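Local coordinates for protein prolyl endopeptidase (Myxococcus xanthus, PDB 2BKL) that probably hydrolyses oligopeptides after proline and, much less readily, after alanine residues, acting as a serine-type prolyl oligopeptidase, at residues A[169-174]-A[182-187]; A[202-207]-A[217-222]. One frame throughout, in Å; residues are numbered along the deposited sequence.

How the contacts relate
The two contacts occupy one four-stranded antiparallel sheet, a blade of the beta-propeller domain, with their centres about 9 Å apart. They come in series along the chain: contact 1 (169-174 with 182-187) joins the first strand, and the loop leading into it, to the second strand, and contact 2 (202-207 with 217-222) pairs the third with the fourth. Strands 181-186 and 203-208 are neighbours, so the contacts meet directly, as where Trp186 N lies 2.8 Å from Thr203 O. Contact 1 also carries two residues of the pocket that holds the bound N-[(benzyloxy)carbonyl]-L-alanyl-L-proline, whereas contact 2 closes the edge of the same blade, illustrating how a meander is built by successive pairings.

Contact 1: residues A[169-174]-A[182-187]; sequences KYATPK and FYYEWL. With ZAH (N-[(benzyloxy)carbonyl]-L-alanyl-L-proline), chain C.
Lys174 and Glu185 make the tight end of this contact, a salt bridge in which Lys174 NZ lies 2.8 Å from Glu185 OE2, approaching on the syn side of the carboxylate. The lysine chain folds back on itself, with bends at chi2 (67°) and chi3 (64°), and this brings NZ also to Thr172 O and Thr172 OG1. The other carboxylate oxygen takes the backbone: Thr172 N donates to Glu185 OE1 at 3.0 Å, nearly along the C-O axis. The carboxylate is thus gripped at both oxygens by the facing segment, its charge probably balanced by the ammonium group, while Ser232 gives Glu185 OE2 a further hydrogen bond. Beside it, Lys174 and Tyr183 form an antiparallel hydrogen-bonded pair, and Pro173 CB sits over one face of the Phe182 ring in a CH-pi contact, 4.2 Å from its centroid.

Toward Lys169 the chains part, to 7.5 Å between Lys169 CA and Leu187 CA. Here a water bridges Tyr170 N and Glu185 O, and packing is sparser, with Leu187 CD1 coming obliquely to Tyr170 CE2 at 3.6 Å. The partly exposed Tyr170 ring carries Lys169 CD over one face and turns its edge to the ligand's benzyl ring, CD1 lying 3.7 Å from ZAH C21.

Segment 169-174 runs into the first strand of a propeller blade. Strand 203-208 flanks strand 181-186, strand 229-234 lies against Lys174 and Tyr183, and strands 121-128 and 148-153 pack on Pro173 and Phe182 respectively.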
ATOM      1  N   LYS A 169      11.696   9.787   6.833  1.00  6.82           N
ATOM      2  CA  LYS A 169      11.022   8.783   6.026  1.00  8.09           C
ATOM      3  C   LYS A 169       9.954   7.966   6.784  1.00  7.36           C
ATOM      4  O   LYS A 169       8.834   7.754   6.267  1.00  8.55           O
ATOM      5  CB  LYS A 169      12.044   7.781   5.456  1.00  9.85           C
ATOM      6  CG  LYS A 169      11.422   6.607   4.735  1.00 11.17           C
ATOM      7  CD  LYS A 169      12.470   5.597   4.198  1.00 11.83           C
ATOM      8  CE  LYS A 169      13.400   6.211   3.225  1.00 12.36           C
ATOM      9  NZ  LYS A 169      14.138   5.093   2.478  1.00 13.69           N
ATOM     10  N   TYR A 170      10.332   7.459   7.957  1.00  8.53           N
ATOM     11  CA  TYR A 170       9.469   6.565   8.722  1.00  7.83           C
ATOM     12  C   TYR A 170       8.613   7.268   9.760  1.00  7.54           C
ATOM     13  O   TYR A 170       7.856   6.596  10.485  1.00  9.78           O
ATOM     14  CB  TYR A 170      10.286   5.444   9.369  1.00  7.97           C
ATOM     15  CG  TYR A 170      11.009   4.550   8.389  1.00  8.91           C
ATOM     16  CD1 TYR A 170      10.327   3.907   7.368  1.00 10.50           C
ATOM     17  CD2 TYR A 170      12.373   4.308   8.494  1.00 10.04           C
ATOM     18  CE1 TYR A 170      10.997   3.066   6.478  1.00 10.89           C
ATOM     19  CE2 TYR A 170      13.051   3.482   7.582  1.00 11.91           C
ATOM     20  CZ  TYR A 170      12.359   2.878   6.580  1.00 11.59           C
ATOM     21  OH  TYR A 170      13.046   2.071   5.663  1.00 11.90           O
ATOM     22  N   ALA A 171       8.696   8.596   9.838  1.00  7.87           N
ATOM     23  CA  ALA A 171       8.063   9.338  10.944  1.00  8.54           C
ATOM     24  C   ALA A 171       6.565   9.527  10.774  1.00  8.87           C
ATOM     25  O   ALA A 171       6.080   9.887   9.696  1.00  9.56           O
ATOM     26  CB  ALA A 171       8.702  10.714  11.138  1.00  8.53           C
ATOM     27  N   THR A 172       5.851   9.321  11.875  1.00  9.43           N
ATOM     28  CA  THR A 172       4.482   9.810  12.036  1.00 10.40           C
ATOM     29  C   THR A 172       4.484  10.551  13.374  1.00 10.65           C
ATOM     30  O   THR A 172       4.480   9.896  14.429  1.00 12.21           O
ATOM     31  CB  THR A 172       3.466   8.674  12.024  1.00 12.13           C
ATOM     32  OG1 THR A 172       3.903   7.601  12.862  1.00 16.07           O
ATOM     33  CG2 THR A 172       3.364   8.030  10.685  1.00 12.44           C
ATOM     34  N   PRO A 173       4.531  11.888  13.376  1.00  8.53           N
ATOM     35  CA  PRO A 173       4.681  12.600  14.645  1.00  9.17           C
ATOM     36  C   PRO A 173       3.556  12.322  15.641  1.00  9.44           C
ATOM     37  O   PRO A 173       2.352  12.356  15.306  1.00  9.21           O
ATOM     38  CB  PRO A 173       4.690  14.074  14.230  1.00  9.14           C
ATOM     39  CG  PRO A 173       5.213  14.031  12.804  1.00 10.93           C
ATOM     40  CD  PRO A 173       4.548  12.820  12.228  1.00  9.84           C
ATOM     41  N   LYS A 174       3.968  12.015  16.871  1.00  8.52           N
ATOM     42  CA  LYS A 174       3.066  11.857  18.014  1.00  7.51           C
ATOM     43  C   LYS A 174       3.260  13.044  18.950  1.00  7.62           C
ATOM     44  O   LYS A 174       4.199  13.065  19.732  1.00  6.76           O
ATOM     45  CB  LYS A 174       3.357  10.577  18.794  1.00  9.29           C
ATOM     46  CG  LYS A 174       2.628   9.296  18.379  1.00 12.83           C
ATOM     47  CD  LYS A 174       3.017   8.787  17.027  1.00 10.45           C
ATOM     48  CE  LYS A 174       4.464   8.353  16.928  1.00 12.81           C
ATOM     49  NZ  LYS A 174       4.739   7.592  15.637  1.00 11.44           N
ATOM     50  N   PHE A 182       6.949  16.606  19.793  1.00  7.20           N
ATOM     51  CA  PHE A 182       6.426  15.332  19.338  1.00  6.56           C
ATOM     52  C   PHE A 182       7.509  14.245  19.317  1.00  7.51           C
ATOM     53  O   PHE A 182       8.710  14.519  19.133  1.00  6.65           O
ATOM     54  CB  PHE A 182       5.797  15.474  17.963  1.00  7.33           C
ATOM     55  CG  PHE A 182       6.682  16.128  16.935  1.00  6.30           C
ATOM     56  CD1 PHE A 182       7.666  15.380  16.253  1.00  7.06           C
ATOM     57  CD2 PHE A 182       6.495  17.460  16.586  1.00  6.37           C
ATOM     58  CE1 PHE A 182       8.467  16.005  15.290  1.00  8.74           C
ATOM     59  CE2 PHE A 182       7.304  18.072  15.606  1.00  7.52           C
ATOM     60  CZ  PHE A 182       8.259  17.338  14.969  1.00  8.99           C
ATOM     61  N   TYR A 183       7.077  13.013  19.557  1.00  6.79           N
ATOM     62  CA  TYR A 183       7.889  11.816  19.321  1.00  7.71           C
ATOM     63  C   TYR A 183       7.862  11.462  17.853  1.00  7.96           C
ATOM     64  O   TYR A 183       6.848  11.623  17.185  1.00  7.35           O
ATOM     65  CB  TYR A 183       7.325  10.638  20.112  1.00  7.32           C
ATOM     66  CG  TYR A 183       7.444  10.780  21.615  1.00  7.30           C
ATOM     67  CD1 TYR A 183       8.599  10.382  22.303  1.00  7.76           C
ATOM     68  CD2 TYR A 183       6.386  11.270  22.375  1.00  7.45           C
ATOM     69  CE1 TYR A 183       8.699  10.493  23.642  1.00  9.85           C
ATOM     70  CE2 TYR A 183       6.502  11.414  23.735  1.00  8.39           C
ATOM     71  CZ  TYR A 183       7.652  11.006  24.364  1.00  9.13           C
ATOM     72  OH  TYR A 183       7.799  11.109  25.727  1.00  9.32           O
ATOM     73  N   TYR A 184       8.960  10.946  17.334  1.00  6.09           N
ATOM     74  CA  TYR A 184       9.005  10.561  15.926  1.00  6.63           C
ATOM     75  C   TYR A 184      10.140   9.580  15.665  1.00  7.51           C
ATOM     76  O   TYR A 184      11.083   9.461  16.443  1.00  7.85           O
ATOM     77  CB  TYR A 184       9.141  11.793  15.000  1.00  6.62           C
ATOM     78  CG  TYR A 184      10.479  12.482  15.137  1.00  7.45           C
ATOM     79  CD1 TYR A 184      10.804  13.259  16.246  1.00  6.96           C
ATOM     80  CD2 TYR A 184      11.480  12.263  14.217  1.00  7.82           C
ATOM     81  CE1 TYR A 184      12.063  13.851  16.385  1.00  9.08           C
ATOM     82  CE2 TYR A 184      12.735  12.862  14.346  1.00  8.18           C
ATOM     83  CZ  TYR A 184      13.030  13.635  15.442  1.00  7.48           C
ATOM     84  OH  TYR A 184      14.273  14.208  15.581  1.00 10.29           O
ATOM     85  N   GLU A 185      10.021   8.903  14.536  1.00  7.08           N
ATOM     86  CA  GLU A 185      10.968   7.909  14.036  1.00  6.34           C
ATOM     87  C   GLU A 185      11.943   8.607  13.107  1.00  6.88           C
ATOM     88  O   GLU A 185      11.537   9.275  12.161  1.00  7.89           O
ATOM     89  CB  GLU A 185      10.230   6.844  13.253  1.00  6.95           C
ATOM     90  CG  GLU A 185       9.160   6.065  14.007  1.00  7.84           C
ATOM     91  CD  GLU A 185       7.915   6.835  14.467  1.00 10.87           C
ATOM     92  OE1 GLU A 185       7.483   7.807  13.848  1.00  9.15           O
ATOM     93  OE2 GLU A 185       7.320   6.466  15.524  1.00 12.60           O
ATOM     94  N   TRP A 186      13.239   8.466  13.398  1.00  7.79           N
ATOM     95  CA  TRP A 186      14.297   9.233  12.751  1.00  7.82           C
ATOM     96  C   TRP A 186      15.362   8.311  12.150  1.00  8.97           C
ATOM     97  O   TRP A 186      15.752   7.326  12.771  1.00  9.90           O
ATOM     98  CB  TRP A 186      14.975  10.146  13.789  1.00  7.34           C
ATOM     99  CG  TRP A 186      15.995  11.038  13.190  1.00  8.87           C
ATOM    100  CD1 TRP A 186      15.800  12.044  12.278  1.00  9.82           C
ATOM    101  CD2 TRP A 186      17.391  11.028  13.473  1.00 11.42           C
ATOM    102  NE1 TRP A 186      17.002  12.642  11.969  1.00 10.04           N
ATOM    103  CE2 TRP A 186      17.987  12.052  12.704  1.00  9.66           C
ATOM    104  CE3 TRP A 186      18.200  10.266  14.311  1.00 11.00           C
ATOM    105  CZ2 TRP A 186      19.359  12.312  12.742  1.00 12.68           C
ATOM    106  CZ3 TRP A 186      19.563  10.526  14.353  1.00 14.37           C
ATOM    107  CH2 TRP A 186      20.120  11.536  13.576  1.00 12.51           C
ATOM    108  N   LEU A 187      15.869   8.669  10.969  1.00  6.80           N
ATOM    109  CA  LEU A 187      17.046   8.023  10.376  1.00  9.02           C
ATOM    110  C   LEU A 187      18.204   9.004  10.335  1.00 11.41           C
ATOM    111  O   LEU A 187      18.025  10.164   9.956  1.00 11.37           O
ATOM    112  CB  LEU A 187      16.755   7.575   8.953  1.00 10.77           C
ATOM    113  CG  LEU A 187      15.790   6.420   8.784  1.00 12.23           C
ATOM    114  CD1 LEU A 187      15.384   6.263   7.346  1.00 12.06           C
ATOM    115  CD2 LEU A 187      16.414   5.131   9.266  1.00 11.60           C
TER
HETATM  116  C1  ZAH C1533       5.484  -3.275  -2.802  1.00 16.72           C
HETATM  117  O2  ZAH C1533       4.697  -4.440  -2.695  1.00 12.44           O
HETATM  118  C3  ZAH C1533       6.685  -3.265  -1.827  1.00 12.82           C
HETATM  119  C4  ZAH C1533       7.666  -4.403  -2.119  1.00 11.77           C
HETATM  120  C5  ZAH C1533       7.241  -5.577  -1.245  1.00  9.40           C
HETATM  121  C6  ZAH C1533       6.486  -5.001  -0.076  1.00  9.32           C
HETATM  122  N7  ZAH C1533       6.333  -3.595  -0.428  1.00 10.44           N
HETATM  123  C8  ZAH C1533       5.816  -2.698   0.409  1.00 11.61           C
HETATM  124  O9  ZAH C1533       5.787  -1.436   0.020  1.00 12.23           O
HETATM  125  C10 ZAH C1533       5.538  -3.031   1.891  1.00  9.52           C
HETATM  126  C11 ZAH C1533       4.142  -3.653   1.870  1.00 10.36           C
HETATM  127  N14 ZAH C1533       5.507  -1.849   2.716  1.00 12.44           N
HETATM  128  C15 ZAH C1533       6.609  -1.223   3.054  1.00 13.25           C
HETATM  129  O16 ZAH C1533       7.788  -1.689   2.734  1.00 10.27           O
HETATM  130  O17 ZAH C1533       6.492  -0.020   3.825  1.00 17.86           O
HETATM  131  C18 ZAH C1533       7.743   0.690   4.012  1.00 22.51           C
HETATM  132  C19 ZAH C1533       7.525   2.096   4.579  1.00 25.48           C
HETATM  133  C20 ZAH C1533       7.006   2.240   5.873  1.00 27.08           C
HETATM  134  C21 ZAH C1533       6.792   3.515   6.396  1.00 27.90           C
HETATM  135  C22 ZAH C1533       7.119   4.641   5.637  1.00 28.90           C
HETATM  136  C23 ZAH C1533       7.660   4.503   4.355  1.00 27.53           C
HETATM  137  C24 ZAH C1533       7.860   3.228   3.827  1.00 28.07           C
HETATM  138  O   HOH W   1      12.388   8.266   9.718  1.00 12.03           O

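Contact 2: residues A[202-207]-A[217-222]; sequences TTIRYH and TVVHER
Ile204 O accepts two backbone hydrogen bonds, from Val219 N at 2.8 Å and from His220 N at 3.2 Å. Both donors reach it from the same face of the carbonyl plane, each tilted 28° from it, so a single oxygen serves two successive residues of the opposing strand. Ile204 N returns a bond to His220 O, and farther along Tyr206 N donates to Thr217 O at 3.0 Å; the reverse bond, Thr217 N to Tyr206 O, is weak. Between these hydrogen-bonded pairs Arg205 faces Val218 in a non-hydrogen-bonded pair, its CA-H directed at Thr217 O. The guanidinium group itself leaves the hairpin to bond Tyr184 and to make a cation-pi contact with Trp186.

Side chains pack around this backbone framework. Ile204 CG2 rests against Val219 CB at 3.8 Å, the two side chains meeting at a slant, while Ile204 CG1 lies beside His220 CB. Val219 CG2 reaches along to Tyr206 CB, which also meets Thr217 OG1. Near the Arg222 end, Thr203 CG2, anti to the backbone N, approaches Val218 CG1 at 3.7 Å and passes close to His220 O; Thr203 OG1 instead bonds Tyr201 O. Replacing Thr203 with a glycine would probably open a gap beside Val218 CG1 and leave Tyr201 O without its hydroxyl mate. His220 ND1 is held to Glu221 O at 2.8 Å, with the acceptor near the ring plane, which helps fix the rotation of the imidazole.

With Val219 and His220 both opposite Ile204, the register slips by one residue: a classic beta bulge in the hairpin formed by the last two strands of a four-stranded beta-propeller blade.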
ATOM      1  N   THR A 202      16.850   3.228  12.340  1.00  7.31           N
ATOM      2  CA  THR A 202      15.733   4.010  12.862  1.00  8.17           C
ATOM      3  C   THR A 202      15.856   4.140  14.348  1.00  8.05           C
ATOM      4  O   THR A 202      16.040   3.128  15.044  1.00  8.61           O
ATOM      5  CB  THR A 202      14.392   3.336  12.533  1.00  8.47           C
ATOM      6  OG1 THR A 202      14.314   3.073  11.119  1.00  9.18           O
ATOM      7  CG2 THR A 202      13.232   4.265  12.814  1.00 10.98           C
ATOM      8  N   THR A 203      15.618   5.354  14.820  1.00  8.02           N
ATOM      9  CA  THR A 203      15.651   5.676  16.216  1.00  7.51           C
ATOM     10  C   THR A 203      14.383   6.422  16.593  1.00  7.57           C
ATOM     11  O   THR A 203      13.820   7.138  15.778  1.00  9.81           O
ATOM     12  CB  THR A 203      16.893   6.552  16.455  1.00 11.53           C
ATOM     13  OG1 THR A 203      18.053   5.821  15.986  1.00 15.64           O
ATOM     14  CG2 THR A 203      17.144   6.760  17.885  1.00 14.66           C
ATOM     15  N   ILE A 204      13.926   6.282  17.822  1.00  7.21           N
ATOM     16  CA  ILE A 204      12.854   7.147  18.296  1.00  6.57           C
ATOM     17  C   ILE A 204      13.454   8.343  19.004  1.00  7.01           C
ATOM     18  O   ILE A 204      14.293   8.155  19.874  1.00  7.74           O
ATOM     19  CB  ILE A 204      11.891   6.419  19.236  1.00  7.66           C
ATOM     20  CG1 ILE A 204      11.403   5.096  18.645  1.00  7.82           C
ATOM     21  CG2 ILE A 204      10.722   7.344  19.626  1.00  7.93           C
ATOM     22  CD1 ILE A 204      10.721   5.160  17.315  1.00  8.12           C
ATOM     23  N   ARG A 205      13.057   9.548  18.579  1.00  7.82           N
ATOM     24  CA  ARG A 205      13.501  10.803  19.180  1.00  8.50           C
ATOM     25  C   ARG A 205      12.309  11.652  19.622  1.00  7.64           C
ATOM     26  O   ARG A 205      11.183  11.381  19.245  1.00  7.68           O
ATOM     27  CB  ARG A 205      14.386  11.584  18.216  1.00  8.45           C
ATOM     28  CG  ARG A 205      15.649  10.788  17.816  1.00  9.50           C
ATOM     29  CD  ARG A 205      16.833  11.671  17.464  1.00 11.23           C
ATOM     30  NE  ARG A 205      16.508  12.640  16.428  1.00 14.01           N
ATOM     31  CZ  ARG A 205      17.383  13.535  15.948  1.00 15.27           C
ATOM     32  NH1 ARG A 205      18.641  13.533  16.397  1.00 17.83           N
ATOM     33  NH2 ARG A 205      17.012  14.419  15.031  1.00 15.34           N
ATOM     34  N   TYR A 206      12.580  12.656  20.446  1.00  6.88           N
ATOM     35  CA  TYR A 206      11.573  13.642  20.845  1.00  8.02           C
ATOM     36  C   TYR A 206      12.071  14.993  20.409  1.00  9.78           C
ATOM     37  O   TYR A 206      13.190  15.394  20.757  1.00  9.82           O
ATOM     38  CB  TYR A 206      11.289  13.671  22.349  1.00  9.26           C
ATOM     39  CG  TYR A 206      10.151  14.618  22.692  1.00  9.19           C
ATOM     40  CD1 TYR A 206       8.852  14.198  22.601  1.00  8.42           C
ATOM     41  CD2 TYR A 206      10.372  15.928  23.067  1.00  9.86           C
ATOM     42  CE1 TYR A 206       7.787  15.048  22.868  1.00  9.59           C
ATOM     43  CE2 TYR A 206       9.317  16.789  23.342  1.00  9.39           C
ATOM     44  CZ  TYR A 206       8.021  16.331  23.252  1.00 10.14           C
ATOM     45  OH  TYR A 206       6.982  17.201  23.519  1.00 10.78           O
ATOM     46  N   HIS A 207      11.256  15.706  19.658  1.00  8.22           N
ATOM     47  CA  HIS A 207      11.602  17.048  19.215  1.00  6.80           C
ATOM     48  C   HIS A 207      10.780  18.056  20.017  1.00  9.14           C
ATOM     49  O   HIS A 207       9.544  18.022  19.998  1.00  8.53           O
ATOM     50  CB  HIS A 207      11.334  17.258  17.735  1.00  7.87           C
ATOM     51  CG  HIS A 207      11.666  18.644  17.305  1.00  8.64           C
ATOM     52  ND1 HIS A 207      12.919  19.170  17.497  1.00  8.41           N
ATOM     53  CD2 HIS A 207      10.907  19.640  16.800  1.00  7.26           C
ATOM     54  CE1 HIS A 207      12.930  20.426  17.090  1.00 10.08           C
ATOM     55  NE2 HIS A 207      11.729  20.740  16.655  1.00  9.12           N
ATOM     56  N   THR A 217      16.027  14.462  22.124  1.00 13.95           N
ATOM     57  CA  THR A 217      16.400  13.331  22.970  1.00 16.52           C
ATOM     58  C   THR A 217      16.221  12.029  22.214  1.00 13.68           C
ATOM     59  O   THR A 217      15.283  11.866  21.416  1.00 12.04           O
ATOM     60  CB  THR A 217      15.635  13.271  24.320  1.00 19.72           C
ATOM     61  OG1 THR A 217      14.248  13.092  24.097  1.00 25.30           O
ATOM     62  CG2 THR A 217      15.716  14.587  25.050  1.00 23.35           C
ATOM     63  N   VAL A 218      17.139  11.110  22.465  1.00 14.27           N
ATOM     64  CA  VAL A 218      17.034   9.746  22.003  1.00 11.99           C
ATOM     65  C   VAL A 218      16.166   8.981  22.985  1.00 11.70           C
ATOM     66  O   VAL A 218      16.543   8.755  24.142  1.00 15.23           O
ATOM     67  CB  VAL A 218      18.420   9.073  21.868  1.00 13.43           C
ATOM     68  CG1 VAL A 218      18.272   7.686  21.327  1.00 15.97           C
ATOM     69  CG2 VAL A 218      19.348   9.940  20.967  1.00 17.73           C
ATOM     70  N   VAL A 219      14.965   8.650  22.525  1.00  8.76           N
ATOM     71  CA  VAL A 219      13.970   7.949  23.302  1.00  9.23           C
ATOM     72  C   VAL A 219      14.178   6.438  23.287  1.00  8.86           C
ATOM     73  O   VAL A 219      14.009   5.767  24.294  1.00 11.55           O
ATOM     74  CB  VAL A 219      12.579   8.338  22.785  1.00  9.22           C
ATOM     75  CG1 VAL A 219      11.482   7.497  23.396  1.00  9.95           C
ATOM     76  CG2 VAL A 219      12.361   9.807  23.018  1.00 10.68           C
ATOM     77  N   HIS A 220      14.508   5.891  22.125  1.00  7.53           N
ATOM     78  CA  HIS A 220      14.797   4.471  22.007  1.00  8.24           C
ATOM     79  C   HIS A 220      15.816   4.284  20.911  1.00  9.22           C
ATOM     80  O   HIS A 220      15.644   4.793  19.807  1.00 11.11           O
ATOM     81  CB  HIS A 220      13.514   3.686  21.682  1.00  8.65           C
ATOM     82  CG  HIS A 220      13.647   2.197  21.837  1.00  8.40           C
ATOM     83  ND1 HIS A 220      14.409   1.420  20.993  1.00 10.66           N
ATOM     84  CD2 HIS A 220      13.078   1.339  22.720  1.00 10.28           C
ATOM     85  CE1 HIS A 220      14.343   0.157  21.373  1.00 12.93           C
ATOM     86  NE2 HIS A 220      13.538   0.078  22.417  1.00 13.32           N
ATOM     87  N   GLU A 221      16.885   3.556  21.212  1.00 10.20           N
ATOM     88  CA  GLU A 221      17.954   3.358  20.245  1.00 10.38           C
ATOM     89  C   GLU A 221      17.533   2.387  19.148  1.00 10.60           C
ATOM     90  O   GLU A 221      16.515   1.700  19.232  1.00 10.31           O
ATOM     91  CB  GLU A 221      19.221   2.843  20.955  1.00 16.55           C
ATOM     92  CG  GLU A 221      19.892   3.896  21.824  1.00 23.24           C
ATOM     93  CD  GLU A 221      21.192   3.394  22.426  1.00 25.44           C
ATOM     94  OE1 GLU A 221      21.183   2.272  22.998  1.00 33.47           O
ATOM     95  OE2 GLU A 221      22.227   4.101  22.324  1.00 32.41           O
ATOM     96  N   ARG A 222      18.358   2.326  18.123  1.00 10.81           N
ATOM     97  CA  ARG A 222      18.073   1.507  16.963  1.00  8.63           C
ATOM     98  C   ARG A 222      18.141   0.028  17.313  1.00  8.98           C
ATOM     99  O   ARG A 222      18.741  -0.351  18.308  1.00  9.39           O
ATOM    100  CB  ARG A 222      19.086   1.806  15.855  1.00  9.87           C
ATOM    101  CG  ARG A 222      20.470   1.249  16.120  1.00 10.67           C
ATOM    102  CD  ARG A 222      21.520   1.831  15.198  1.00 13.59           C
ATOM    103  NE  ARG A 222      22.842   1.281  15.457  1.00 14.05           N
ATOM    104  CZ  ARG A 222      23.662   1.734  16.389  1.00 16.68           C
ATOM    105  NH1 ARG A 222      23.329   2.778  17.139  1.00 19.28           N
ATOM    106  NH2 ARG A 222      24.845   1.149  16.549  1.00 20.28           N
TER